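Local coordinates for DUF3209 family protein (Thermus thermophilus, PDB 2EHW), which is of unknown function, an all-helical protein whose long C-terminal helix is predicted to form a coiled coil in part, at residues H4-L9 against R78-A83; H63-A68 against A83-E88. All coordinates share one frame; numbering follows the deposited sequence.

Contact 1 (H4-L9 against R78-A83); sequences HELSAL and RGLLLA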
loop_
_atom_site.group_PDB
_atom_site.type_symbol
_atom_site.label_atom_id
_atom_site.label_comp_id
_atom_site.label_asym_id
_atom_site.label_seq_id
_atom_site.Cartn_x
_atom_site.Cartn_y
_atom_site.Cartn_z
ATOM N N HIS A 4 -4.419 -5.693 10.521
ATOM C CA HIS A 4 -4.436 -4.236 10.506
ATOM C C HIS A 4 -3.670 -3.684 9.313
ATOM O O HIS A 4 -3.989 -2.611 8.805
ATOM C CB HIS A 4 -3.847 -3.710 11.812
ATOM C CG HIS A 4 -4.639 -4.104 13.018
ATOM N ND1 HIS A 4 -4.054 -4.448 14.218
ATOM C CD2 HIS A 4 -5.975 -4.217 13.205
ATOM C CE1 HIS A 4 -4.995 -4.757 15.092
ATOM N NE2 HIS A 4 -6.170 -4.624 14.502
ATOM N N GLU A 5 -2.661 -4.426 8.870
ATOM C CA GLU A 5 -1.850 -4.015 7.731
ATOM C C GLU A 5 -2.666 -4.102 6.442
ATOM O O GLU A 5 -2.573 -3.237 5.570
ATOM C CB GLU A 5 -0.613 -4.912 7.598
ATOM C CG GLU A 5 0.468 -4.727 8.649
ATOM C CD GLU A 5 0.143 -5.365 9.995
ATOM O OE1 GLU A 5 -0.804 -6.186 10.088
ATOM O OE2 GLU A 5 0.870 -5.046 10.964
ATOM N N LEU A 6 -3.455 -5.161 6.318
ATOM C CA LEU A 6 -4.279 -5.342 5.134
ATOM C C LEU A 6 -5.378 -4.282 5.082
ATOM O O LEU A 6 -5.656 -3.731 4.024
ATOM C CB LEU A 6 -4.889 -6.749 5.119
ATOM C CG LEU A 6 -3.896 -7.910 4.981
ATOM C CD1 LEU A 6 -4.664 -9.209 4.792
ATOM C CD2 LEU A 6 -2.970 -7.677 3.786
ATOM N N SER A 7 -5.993 -3.990 6.225
ATOM C CA SER A 7 -7.042 -2.972 6.284
ATOM C C SER A 7 -6.505 -1.608 5.854
ATOM O O SER A 7 -7.006 -1.003 4.901
ATOM C CB SER A 7 -7.606 -2.857 7.705
ATOM O OG SER A 7 -8.363 -4.001 8.059
ATOM N N ALA A 8 -5.487 -1.131 6.565
ATOM C CA ALA A 8 -4.878 0.164 6.281
ATOM C C ALA A 8 -4.563 0.275 4.802
ATOM O O ALA A 8 -4.823 1.295 4.173
ATOM C CB ALA A 8 -3.598 0.340 7.109
ATOM N N LEU A 9 -4.003 -0.790 4.252
ATOM C CA LEU A 9 -3.647 -0.818 2.844
ATOM C C LEU A 9 -4.895 -0.764 1.977
ATOM O O LEU A 9 -4.909 -0.095 0.946
ATOM C CB LEU A 9 -2.847 -2.084 2.534
ATOM C CG LEU A 9 -2.427 -2.332 1.090
ATOM C CD1 LEU A 9 -1.799 -1.081 0.498
ATOM C CD2 LEU A 9 -1.434 -3.496 1.064
ATOM N N ARG A 78 3.316 -15.278 10.756
ATOM C CA ARG A 78 4.139 -15.640 9.615
ATOM C C ARG A 78 3.265 -15.753 8.369
ATOM O O ARG A 78 3.732 -15.564 7.240
ATOM C CB ARG A 78 4.890 -16.933 9.930
ATOM C CG ARG A 78 5.896 -16.734 11.079
ATOM C CD ARG A 78 6.386 -18.043 11.703
ATOM N NE ARG A 78 7.615 -17.821 12.459
ATOM C CZ ARG A 78 8.262 -18.756 13.151
ATOM N NH1 ARG A 78 9.382 -18.451 13.801
ATOM N NH2 ARG A 78 7.792 -19.997 13.200
ATOM N N GLY A 79 1.986 -16.030 8.585
ATOM C CA GLY A 79 1.055 -16.103 7.481
ATOM C C GLY A 79 0.693 -14.687 7.062
ATOM O O GLY A 79 0.480 -14.409 5.882
ATOM N N LEU A 80 0.626 -13.778 8.031
ATOM C CA LEU A 80 0.292 -12.389 7.726
ATOM C C LEU A 80 1.470 -11.769 6.968
ATOM O O LEU A 80 1.282 -11.041 5.997
ATOM C CB LEU A 80 -0.018 -11.620 9.023
ATOM C CG LEU A 80 -0.497 -10.158 8.969
ATOM C CD1 LEU A 80 -1.577 -9.979 7.912
ATOM C CD2 LEU A 80 -1.028 -9.756 10.342
ATOM N N LEU A 81 2.686 -12.090 7.393
ATOM C CA LEU A 81 3.881 -11.569 6.735
ATOM C C LEU A 81 3.903 -11.930 5.249
ATOM O O LEU A 81 4.091 -11.075 4.395
ATOM C CB LEU A 81 5.142 -12.110 7.417
ATOM C CG LEU A 81 5.712 -11.222 8.526
ATOM C CD1 LEU A 81 6.862 -11.926 9.246
ATOM C CD2 LEU A 81 6.203 -9.914 7.899
ATOM N N LEU A 82 3.697 -13.206 4.958
ATOM C CA LEU A 82 3.688 -13.714 3.596
ATOM C C LEU A 82 2.595 -13.018 2.773
ATOM O O LEU A 82 2.786 -12.698 1.603
ATOM C CB LEU A 82 3.446 -15.223 3.641
ATOM C CG LEU A 82 3.764 -16.097 2.434
ATOM C CD1 LEU A 82 5.230 -15.935 2.071
ATOM C CD2 LEU A 82 3.456 -17.564 2.777
ATOM N N ALA A 83 1.451 -12.775 3.401
ATOM C CA ALA A 83 0.338 -12.117 2.736
ATOM C C ALA A 83 0.609 -10.631 2.477
ATOM O O ALA A 83 0.284 -10.107 1.410
ATOM C CB ALA A 83 -0.927 -12.273 3.571
#
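Glu5 and Leu6 meet Leu80 in a small, buried helix-helix contact in which the N-terminal helix 4-16 lies alongside the long helix 75-115 of an antiparallel helical hairpin. The two segments run in the same direction, with Glu5 facing Leu80 at 8.6 Å between CA atoms and Leu6 facing Ala83 at 8.5 Å. These separations leave the joining to side chains, and no hydrogen bond passes between the segments. Leu80 is the common element. Its CG stands anti to the backbone N (chi1 -176°), which sends the forked end across to helix 4-16, one methyl toward each of two consecutive residues. CD1 meets the branch point of Leu6, 4.3 Å from Leu6 CG, a loose apolar touch. Ala83, one helical turn further on, also directs its CB toward helix 4-16, but stays 5.0 Å from Leu6 CD1.

The partner of CD2 is polar. The Glu5 chain bends at chi2 (77°), folding its carboxylate back toward the start of its helix and across the Leu80 side chain at about a right angle. The acid is buried, and its OE2 is held in a salt bridge by Arg38, which would favour the charged form despite the apolar neighbours. Helix 50-70 closes this side, with Ala60 against Glu5 and Leu64 against Leu80. The carboxylate therefore presents its two oxygens to different surroundings: OE2 to the guanidinium of Arg38, OE1 to a methyl, at 3.6 Å from Leu80 CD2.

Contact 2 (H63-A68 against A83-E88); sequences HLEERA and AVEAME
The segments 63-68 and 83-88 run in opposite senses on the two arms of a helical hairpin, helix 50-70 and helix 75-115, and come nearest at Leu64 and Val84, whose CA atoms are 9.2 Å apart. Each keeps its own helical hydrogen bonds, such as Ala68 N to Leu64 O at 2.9 Å and Glu88 N to Val84 O at 2.8 Å; none joins the two.

One methyl from each arm makes the apolar touch, Leu64 CD2 to Val84 CG2 at 3.7 Å. Leu64 reaches inward with CG opposite the backbone N (chi1 -166°), and its side chain meets that of Val84 at a slant. On Val84 the touching branch is CG2, the one anti to the carbonyl carbon. Both residues are buried. At the margin of the interface Glu65, bent at chi2 (76°), and the more extended Glu85 bring their carboxylates near each other, and OE1 of Glu65 lies 4.4 Å from OE2 of Glu85. No bond is formed there, and two like charges at this distance would be expected to repel mildly; Glu65 is exposed, so solvent can probably screen it.

Around this pair, Leu57 and Leu61 of helix 50-70 also pack on Val84, while Leu81 of helix 75-115 packs on Leu64. Glu5 of helix 4-16 touches both Leu64 and Val84, so the N-terminal helix lies against the groove between the two arms.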
loop_
_atom_site.group_PDB
_atom_site.type_symbol
_atom_site.label_atom_id
_atom_site.label_comp_id
_atom_site.label_asym_id
_atom_site.label_seq_id
_atom_site.Cartn_x
_atom_site.Cartn_y
_atom_site.Cartn_z
ATOM N N HIS A 63 7.352 -3.903 11.718
ATOM C CA HIS A 63 6.615 -4.212 12.941
ATOM C C HIS A 63 6.124 -5.654 12.929
ATOM O O HIS A 63 6.292 -6.392 13.893
ATOM C CB HIS A 63 5.429 -3.255 13.095
ATOM C CG HIS A 63 4.674 -3.433 14.377
ATOM N ND1 HIS A 63 3.785 -4.467 14.584
ATOM C CD2 HIS A 63 4.695 -2.718 15.528
ATOM C CE1 HIS A 63 3.290 -4.381 15.806
ATOM N NE2 HIS A 63 3.826 -3.328 16.400
ATOM N N LEU A 64 5.526 -6.053 11.816
ATOM C CA LEU A 64 5.010 -7.400 11.666
ATOM C C LEU A 64 6.148 -8.412 11.771
ATOM O O LEU A 64 6.003 -9.471 12.383
ATOM C CB LEU A 64 4.311 -7.522 10.321
ATOM C CG LEU A 64 3.418 -8.725 10.057
ATOM C CD1 LEU A 64 2.392 -8.882 11.170
ATOM C CD2 LEU A 64 2.725 -8.510 8.710
ATOM N N GLU A 65 7.287 -8.083 11.179
ATOM C CA GLU A 65 8.427 -8.982 11.226
ATOM C C GLU A 65 8.802 -9.174 12.701
ATOM O O GLU A 65 9.012 -10.299 13.148
ATOM C CB GLU A 65 9.590 -8.374 10.434
ATOM C CG GLU A 65 10.817 -9.267 10.270
ATOM C CD GLU A 65 10.635 -10.367 9.238
ATOM O OE1 GLU A 65 10.233 -10.072 8.093
ATOM O OE2 GLU A 65 10.912 -11.533 9.570
ATOM N N GLU A 66 8.863 -8.072 13.451
ATOM C CA GLU A 66 9.205 -8.120 14.872
ATOM C C GLU A 66 8.199 -8.979 15.632
ATOM O O GLU A 66 8.580 -9.879 16.380
ATOM C CB GLU A 66 9.221 -6.709 15.481
ATOM C CG GLU A 66 10.080 -5.708 14.728
ATOM C CD GLU A 66 10.009 -4.295 15.304
ATOM O OE1 GLU A 66 8.913 -3.877 15.754
ATOM O OE2 GLU A 66 11.051 -3.595 15.287
ATOM N N ARG A 67 6.913 -8.703 15.439
ATOM C CA ARG A 67 5.881 -9.475 16.126
ATOM C C ARG A 67 6.057 -10.965 15.880
ATOM O O ARG A 67 5.994 -11.756 16.809
ATOM C CB ARG A 67 4.474 -9.043 15.679
ATOM C CG ARG A 67 3.348 -9.801 16.390
ATOM C CD ARG A 67 3.531 -9.739 17.908
ATOM N NE ARG A 67 2.616 -10.612 18.641
ATOM C CZ ARG A 67 1.350 -10.311 18.922
ATOM N NH1 ARG A 67 0.836 -9.148 18.534
ATOM N NH2 ARG A 67 0.595 -11.177 19.590
ATOM N N ALA A 68 6.282 -11.341 14.626
ATOM C CA ALA A 68 6.464 -12.743 14.254
ATOM C C ALA A 68 7.692 -13.387 14.892
ATOM O O ALA A 68 7.710 -14.596 15.134
ATOM C CB ALA A 68 6.548 -12.872 12.743
ATOM N N ALA A 83 1.451 -12.775 3.401
ATOM C CA ALA A 83 0.338 -12.117 2.736
ATOM C C ALA A 83 0.609 -10.631 2.477
ATOM O O ALA A 83 0.284 -10.107 1.410
ATOM C CB ALA A 83 -0.927 -12.273 3.571
ATOM N N VAL A 84 1.183 -9.939 3.452
ATOM C CA VAL A 84 1.462 -8.522 3.261
ATOM C C VAL A 84 2.538 -8.345 2.192
ATOM O O VAL A 84 2.463 -7.436 1.364
ATOM C CB VAL A 84 1.899 -7.855 4.581
ATOM C CG1 VAL A 84 2.227 -6.372 4.346
ATOM C CG2 VAL A 84 0.777 -7.983 5.613
ATOM N N GLU A 85 3.522 -9.237 2.199
ATOM C CA GLU A 85 4.612 -9.189 1.231
ATOM C C GLU A 85 4.150 -9.480 -0.191
ATOM O O GLU A 85 4.681 -8.925 -1.146
ATOM C CB GLU A 85 5.704 -10.181 1.618
ATOM C CG GLU A 85 6.694 -9.656 2.635
ATOM C CD GLU A 85 7.418 -10.778 3.348
ATOM O OE1 GLU A 85 7.612 -11.850 2.738
ATOM O OE2 GLU A 85 7.802 -10.588 4.518
ATOM N N ALA A 86 3.171 -10.367 -0.333
ATOM C CA ALA A 86 2.648 -10.695 -1.654
ATOM C C ALA A 86 2.002 -9.434 -2.199
ATOM O O ALA A 86 2.173 -9.088 -3.366
ATOM C CB ALA A 86 1.609 -11.823 -1.556
HETATM N N MSE A 87 1.253 -8.756 -1.339
HETATM C CA MSE A 87 0.570 -7.528 -1.714
HETATM C C MSE A 87 1.570 -6.414 -2.007
HETATM O O MSE A 87 1.345 -5.584 -2.886
HETATM C CB MSE A 87 -0.400 -7.100 -0.603
HETATM C CG MSE A 87 -1.553 -8.082 -0.372
HETATM SE SE MSE A 87 -2.565 -8.531 -1.997
HETATM C CE MSE A 87 -1.577 -10.126 -2.505
ATOM N N GLU A 88 2.675 -6.391 -1.270
ATOM C CA GLU A 88 3.682 -5.374 -1.509
ATOM C C GLU A 88 4.146 -5.584 -2.936
ATOM O O GLU A 88 4.322 -4.634 -3.696
ATOM C CB GLU A 88 4.866 -5.533 -0.554
ATOM C CG GLU A 88 5.969 -4.509 -0.776
ATOM C CD GLU A 88 7.193 -4.775 0.080
ATOM O OE1 GLU A 88 7.626 -5.948 0.130
ATOM O OE2 GLU A 88 7.721 -3.816 0.692
#

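From the N terminus, the chain leaves helix 4-16, passes through helices 25-31 and 39-46, climbs helix 50-70 and turns into helix 75-115. Contact 1 closes the longer loop, 68 residues, when helix 75-115 returns beside helix 4-16. Contact 2 closes a short hairpin of 14 intervening residues. The two cross, since 63-68 falls between the segments of contact 1 and 83-88 begins at Ala83, the last residue of 78-83, and so overlaps it by that one residue. Their centres lie 6 Å apart, and they touch where Leu80 CD2 of contact 1 meets Leu64 CD1 of contact 2 at 3.6 Å. Together they tie helices 4-16, 50-70 and 75-115 into one bundle.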